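Local atomic coordinates of maternal effect protein oskar (Drosophila melanogaster, PDB entry 5A4A), a protein that induces germ-plasm assembly in Drosophila and, through its SGNH-hydrolase-like OSK domain, probably binds RNA. Residues Y21-P26 with V201-L206; T79-N84 with M113-I118. One frame throughout, in Å; residues are numbered along the deposited sequence.

From the N terminus of this alpha/beta domain the chain first forms the hairpin of 21-26, whose second strand, 25-29, enters the central sheet. Strand 80-84 lies next to it there and then gains strand 116-120 as its other neighbour once helices 87-91 and 96-112 have been passed; this short loop is closed by interaction 2. Interaction 1 closes a far longer one, bringing the end of helix 192-204 back to the hairpin, and encloses interaction 2 entirely. The two meet where Pro26 O probably accepts a hydrogen bond from Ile82 N and where Phe25 CE1 lies 3.6 Å from Ile118 CD1.

Interaction 1: Y21-P26 with V201-L206; sequences YLLDFP and VIETSL
The ring of Phe25 meets Leu206 at an oblique angle, CE2 lying 4.4 Å from CD1 of the leucine, while at the ring's edge, in its plane, sits Leu22 O from the same hairpin. Ile82 of the adjacent strand 80-84 and Ile118 of strand 116-120 beyond it also touch both this ring and Leu206, so that together they form one apolar cluster. At the open end of the hairpin, away from the helix, the Tyr21 ring carries Pro26 over one face, with CA 3.8 Å above its centre.

Leu22 reaches the helix itself, one turn before Leu206. Its CG stands anti to the backbone N (chi1 -166°), which carries the fork of the side chain to Ile202, CD1 coming within 3.9 Å of CG2. The second methyl, CD2, leans on Glu203 CG at 4.1 Å. Leu23 crosses the glutamate chain at about a right angle, its CD1 3.9 Å from the same CG, and so the aliphatic stem of Glu203 is what both leucines touch.

The hairpin supplies these groups from a tight frame: Leu22 N gives a hydrogen bond to Phe25 O at 2.8 Å, and Phe25 N returns one to Leu22 O. Leu23 and Asp24 form its bend with positive phi. This is a two-residue, type I' beta hairpin, packed against the C-terminal helix of an SGNH-hydrolase-like alpha/beta fold.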
loop_
_atom_site.group_PDB
_atom_site.type_symbol
_atom_site.label_atom_id
_atom_site.label_comp_id
_atom_site.label_asym_id
_atom_site.label_seq_id
_atom_site.Cartn_x
_atom_site.Cartn_y
_atom_site.Cartn_z
ATOM N N TYR A 21 5.863 -10.622 -0.599
ATOM C CA TYR A 21 7.163 -10.184 -0.080
ATOM C C TYR A 21 8.009 -9.575 -1.204
ATOM O O TYR A 21 7.919 -9.987 -2.363
ATOM C CB TYR A 21 7.936 -11.378 0.476
ATOM C CG TYR A 21 7.688 -11.721 1.929
ATOM C CD1 TYR A 21 6.461 -12.222 2.346
ATOM C CD2 TYR A 21 8.701 -11.579 2.879
ATOM C CE1 TYR A 21 6.239 -12.559 3.665
ATOM C CE2 TYR A 21 8.486 -11.915 4.209
ATOM C CZ TYR A 21 7.245 -12.400 4.588
ATOM O OH TYR A 21 7.003 -12.740 5.898
ATOM N N LEU A 22 8.867 -8.625 -0.850
ATOM C CA LEU A 22 9.793 -8.050 -1.803
ATOM C C LEU A 22 11.179 -8.149 -1.156
ATOM O O LEU A 22 11.421 -7.535 -0.118
ATOM C CB LEU A 22 9.384 -6.597 -2.067
ATOM C CG LEU A 22 9.899 -5.723 -3.218
ATOM C CD1 LEU A 22 8.948 -4.555 -3.430
ATOM C CD2 LEU A 22 11.251 -5.183 -2.932
ATOM N N LEU A 23 12.063 -8.966 -1.735
ATOM C CA LEU A 23 13.435 -9.129 -1.228
ATOM C C LEU A 23 13.506 -9.441 0.271
ATOM O O LEU A 23 14.303 -8.841 1.006
ATOM C CB LEU A 23 14.281 -7.893 -1.532
ATOM C CG LEU A 23 14.377 -7.471 -2.999
ATOM C CD1 LEU A 23 15.228 -6.229 -3.137
ATOM C CD2 LEU A 23 14.931 -8.609 -3.863
ATOM N N ASP A 24 12.664 -10.374 0.701
ATOM C CA ASP A 24 12.555 -10.794 2.098
ATOM C C ASP A 24 11.883 -9.769 3.024
ATOM O O ASP A 24 11.773 -10.014 4.219
ATOM C CB ASP A 24 13.903 -11.271 2.672
ATOM C CG ASP A 24 14.479 -12.460 1.916
ATOM O OD1 ASP A 24 13.716 -13.394 1.584
ATOM O OD2 ASP A 24 15.703 -12.458 1.653
ATOM N N PHE A 25 11.423 -8.643 2.478
ATOM C CA PHE A 25 10.587 -7.713 3.240
ATOM C C PHE A 25 9.107 -8.021 3.019
ATOM O O PHE A 25 8.655 -8.058 1.878
ATOM C CB PHE A 25 10.802 -6.276 2.769
ATOM C CG PHE A 25 12.192 -5.736 3.009
ATOM C CD1 PHE A 25 12.537 -5.165 4.225
ATOM C CD2 PHE A 25 13.134 -5.759 1.998
ATOM C CE1 PHE A 25 13.809 -4.651 4.431
ATOM C CE2 PHE A 25 14.407 -5.248 2.199
ATOM C CZ PHE A 25 14.739 -4.696 3.415
ATOM N N PRO A 26 8.332 -8.202 4.102
ATOM C CA PRO A 26 6.881 -8.281 3.884
ATOM C C PRO A 26 6.381 -6.978 3.257
ATOM O O PRO A 26 6.927 -5.915 3.556
ATOM C CB PRO A 26 6.318 -8.416 5.305
ATOM C CG PRO A 26 7.456 -8.984 6.119
ATOM C CD PRO A 26 8.694 -8.344 5.524
ATOM N N VAL A 201 12.284 1.331 -8.618
ATOM C CA VAL A 201 12.509 2.456 -7.708
ATOM C C VAL A 201 12.642 1.965 -6.265
ATOM O O VAL A 201 13.504 2.430 -5.518
ATOM C CB VAL A 201 11.384 3.515 -7.794
ATOM C CG1 VAL A 201 11.497 4.519 -6.645
ATOM C CG2 VAL A 201 11.441 4.241 -9.128
ATOM N N ILE A 202 11.781 1.028 -5.876
ATOM C CA ILE A 202 11.801 0.492 -4.514
ATOM C C ILE A 202 13.093 -0.275 -4.259
ATOM O O ILE A 202 13.771 -0.050 -3.250
ATOM C CB ILE A 202 10.578 -0.415 -4.236
ATOM C CG1 ILE A 202 9.282 0.401 -4.311
ATOM C CG2 ILE A 202 10.715 -1.101 -2.863
ATOM C CD1 ILE A 202 7.991 -0.467 -4.289
ATOM N N GLU A 203 13.459 -1.159 -5.185
ATOM C CA GLU A 203 14.658 -1.975 -4.985
ATOM C C GLU A 203 15.920 -1.128 -4.931
ATOM O O GLU A 203 16.775 -1.317 -4.064
ATOM C CB GLU A 203 14.804 -3.033 -6.088
ATOM C CG GLU A 203 13.745 -4.131 -6.055
ATOM C CD GLU A 203 14.172 -5.354 -6.846
ATOM O OE1 GLU A 203 15.330 -5.383 -7.298
ATOM O OE2 GLU A 203 13.365 -6.288 -7.015
ATOM N N THR A 204 16.046 -0.192 -5.865
ATOM C CA THR A 204 17.276 0.584 -5.962
ATOM C C THR A 204 17.427 1.527 -4.766
ATOM O O THR A 204 18.538 1.909 -4.407
ATOM C CB THR A 204 17.354 1.357 -7.284
ATOM O OG1 THR A 204 16.226 2.231 -7.400
ATOM C CG2 THR A 204 17.347 0.385 -8.450
ATOM N N SER A 205 16.310 1.868 -4.134
ATOM C CA SER A 205 16.344 2.691 -2.932
ATOM C C SER A 205 16.768 1.894 -1.695
ATOM O O SER A 205 17.047 2.469 -0.634
ATOM C CB SER A 205 14.965 3.309 -2.696
ATOM O OG SER A 205 14.604 4.145 -3.779
ATOM N N LEU A 206 16.811 0.571 -1.823
ATOM C CA LEU A 206 17.093 -0.288 -0.675
ATOM C C LEU A 206 18.328 -1.164 -0.879
ATOM O O LEU A 206 18.572 -2.109 -0.126
ATOM C CB LEU A 206 15.869 -1.174 -0.389
ATOM C CG LEU A 206 14.591 -0.460 0.058
ATOM C CD1 LEU A 206 13.460 -1.486 0.205
ATOM C CD2 LEU A 206 14.798 0.273 1.380
#

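Interaction 2: T79-N84 with M113-I118; sequences TQIIVN and MRLVPI
With CG turned beside its backbone N (chi1 -63°), Gln80 extends alongside Val116, the two side chains pointing the same way and Gln80 CG 3.8 Å from Val116 CB. A like turn at Ile118 swings CD1 obliquely back across the glutamine, to 3.8 Å from Gln80 OE1. The two strands are the parallel pair of a beta-alpha-beta crossover, joined through helices 87-91 and 96-112, as expected of an alpha/beta domain. Ile82 shares the face of Gln80 and Ile118, packing its CG1 against Ile118 CB.

On the other face Ile81 and Leu115 meet through their CD1 methyls, at 4.1 Å, and Val83 CG2 lies loosely beside Pro117 CB. Here helix 96-112 covers the sheet: Met110 touches both Leu115 and Pro117, and Ile107 adds to the cover of the proline. The segment 113-118 leaves that helix through a Schellman motif, Arg114 having positive phi.

Four backbone bonds join the strands. Thr79 O accepts Val116 N, and Val116 O accepts Ile81 N in turn. Pro117, which has no N-H, sits at a position where this neighbour asks for none. Ile118 N then gives a nearly straight bond to Ile81 O (177°), and Ile118 O is approached twice, by Val83 N at 2.8 Å and by the CA-H of Ile82, whose CA is 3.4 Å away.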
loop_
_atom_site.group_PDB
_atom_site.type_symbol
_atom_site.label_atom_id
_atom_site.label_comp_id
_atom_site.label_asym_id
_atom_site.label_seq_id
_atom_site.Cartn_x
_atom_site.Cartn_y
_atom_site.Cartn_z
ATOM N N THR A 79 11.312 -6.636 12.598
ATOM C CA THR A 79 10.903 -6.917 11.220
ATOM C C THR A 79 10.636 -5.620 10.467
ATOM O O THR A 79 9.921 -4.757 10.963
ATOM C CB THR A 79 9.649 -7.809 11.163
ATOM O OG1 THR A 79 9.950 -9.075 11.754
ATOM C CG2 THR A 79 9.203 -8.032 9.720
ATOM N N GLN A 80 11.228 -5.486 9.280
ATOM C CA GLN A 80 11.011 -4.325 8.424
ATOM C C GLN A 80 9.952 -4.641 7.385
ATOM O O GLN A 80 10.027 -5.672 6.704
ATOM C CB GLN A 80 12.305 -3.899 7.729
ATOM C CG GLN A 80 13.403 -3.434 8.683
ATOM C CD GLN A 80 14.743 -3.303 7.992
ATOM O OE1 GLN A 80 15.080 -2.245 7.454
ATOM N NE2 GLN A 80 15.521 -4.379 8.005
ATOM N N ILE A 81 8.962 -3.755 7.280
ATOM C CA ILE A 81 7.835 -3.964 6.374
ATOM C C ILE A 81 7.764 -2.823 5.363
ATOM O O ILE A 81 7.771 -1.660 5.749
ATOM C CB ILE A 81 6.502 -4.007 7.169
ATOM C CG1 ILE A 81 6.536 -5.123 8.228
ATOM C CG2 ILE A 81 5.287 -4.152 6.224
ATOM C CD1 ILE A 81 5.302 -5.155 9.138
ATOM N N ILE A 82 7.698 -3.150 4.073
ATOM C CA ILE A 82 7.534 -2.108 3.061
ATOM C C ILE A 82 6.049 -1.762 2.934
ATOM O O ILE A 82 5.220 -2.626 2.649
ATOM C CB ILE A 82 8.131 -2.527 1.694
ATOM C CG1 ILE A 82 9.645 -2.774 1.833
ATOM C CG2 ILE A 82 7.863 -1.457 0.639
ATOM C CD1 ILE A 82 10.324 -3.325 0.567
ATOM N N VAL A 83 5.729 -0.487 3.133
ATOM C CA VAL A 83 4.341 -0.035 3.237
ATOM C C VAL A 83 3.926 0.899 2.107
ATOM O O VAL A 83 4.621 1.870 1.804
ATOM C CB VAL A 83 4.127 0.712 4.565
ATOM C CG1 VAL A 83 2.684 1.213 4.680
ATOM C CG2 VAL A 83 4.490 -0.193 5.745
ATOM N N ASN A 84 2.797 0.590 1.471
ATOM C CA ASN A 84 2.161 1.527 0.548
ATOM C C ASN A 84 0.691 1.611 0.923
ATOM O O ASN A 84 -0.095 0.720 0.596
ATOM C CB ASN A 84 2.310 1.059 -0.909
ATOM C CG ASN A 84 1.748 2.064 -1.905
ATOM O OD1 ASN A 84 0.664 1.863 -2.467
ATOM N ND2 ASN A 84 2.480 3.154 -2.127
ATOM N N MET A 113 4.873 -1.923 18.347
ATOM C CA MET A 113 4.975 -3.347 18.038
ATOM C C MET A 113 6.391 -3.770 17.678
ATOM O O MET A 113 6.638 -4.953 17.412
ATOM C CB MET A 113 4.037 -3.711 16.888
ATOM C CG MET A 113 2.582 -3.572 17.237
ATOM S SD MET A 113 1.560 -3.943 15.810
ATOM C CE MET A 113 -0.060 -3.968 16.570
ATOM N N ARG A 114 7.306 -2.799 17.669
ATOM C CA ARG A 114 8.690 -3.005 17.228
ATOM C C ARG A 114 8.779 -3.525 15.788
ATOM O O ARG A 114 9.642 -4.338 15.458
ATOM C CB ARG A 114 9.440 -3.907 18.211
ATOM C CG ARG A 114 9.399 -3.376 19.634
ATOM C CD ARG A 114 9.818 -4.440 20.631
ATOM N NE ARG A 114 8.960 -5.622 20.542
ATOM C CZ ARG A 114 7.835 -5.791 21.235
ATOM N NH1 ARG A 114 7.425 -4.857 22.084
ATOM N NH2 ARG A 114 7.120 -6.900 21.083
ATOM N N LEU A 115 7.878 -3.037 14.938
ATOM C CA LEU A 115 7.933 -3.300 13.501
ATOM C C LEU A 115 8.410 -2.034 12.805
ATOM O O LEU A 115 7.892 -0.945 13.064
ATOM C CB LEU A 115 6.544 -3.688 12.981
ATOM C CG LEU A 115 5.949 -4.912 13.675
ATOM C CD1 LEU A 115 4.517 -5.144 13.197
ATOM C CD2 LEU A 115 6.814 -6.129 13.415
ATOM N N VAL A 116 9.395 -2.159 11.919
ATOM C CA VAL A 116 9.976 -0.969 11.296
ATOM C C VAL A 116 9.361 -0.705 9.933
ATOM O O VAL A 116 9.501 -1.521 9.033
ATOM C CB VAL A 116 11.492 -1.134 11.102
ATOM C CG1 VAL A 116 12.102 0.160 10.579
ATOM C CG2 VAL A 116 12.162 -1.562 12.412
ATOM N N PRO A 117 8.686 0.446 9.766
ATOM C CA PRO A 117 8.110 0.746 8.452
ATOM C C PRO A 117 9.161 1.293 7.499
ATOM O O PRO A 117 9.967 2.144 7.899
ATOM C CB PRO A 117 7.068 1.842 8.750
ATOM C CG PRO A 117 7.228 2.194 10.218
ATOM C CD PRO A 117 8.470 1.534 10.732
ATOM N N ILE A 118 9.164 0.770 6.275
ATOM C CA ILE A 118 9.837 1.396 5.140
ATOM C C ILE A 118 8.724 1.937 4.257
ATOM O O ILE A 118 7.906 1.171 3.737
ATOM C CB ILE A 118 10.716 0.384 4.369
ATOM C CG1 ILE A 118 11.898 -0.068 5.243
ATOM C CG2 ILE A 118 11.232 1.006 3.068
ATOM C CD1 ILE A 118 12.659 -1.279 4.694
#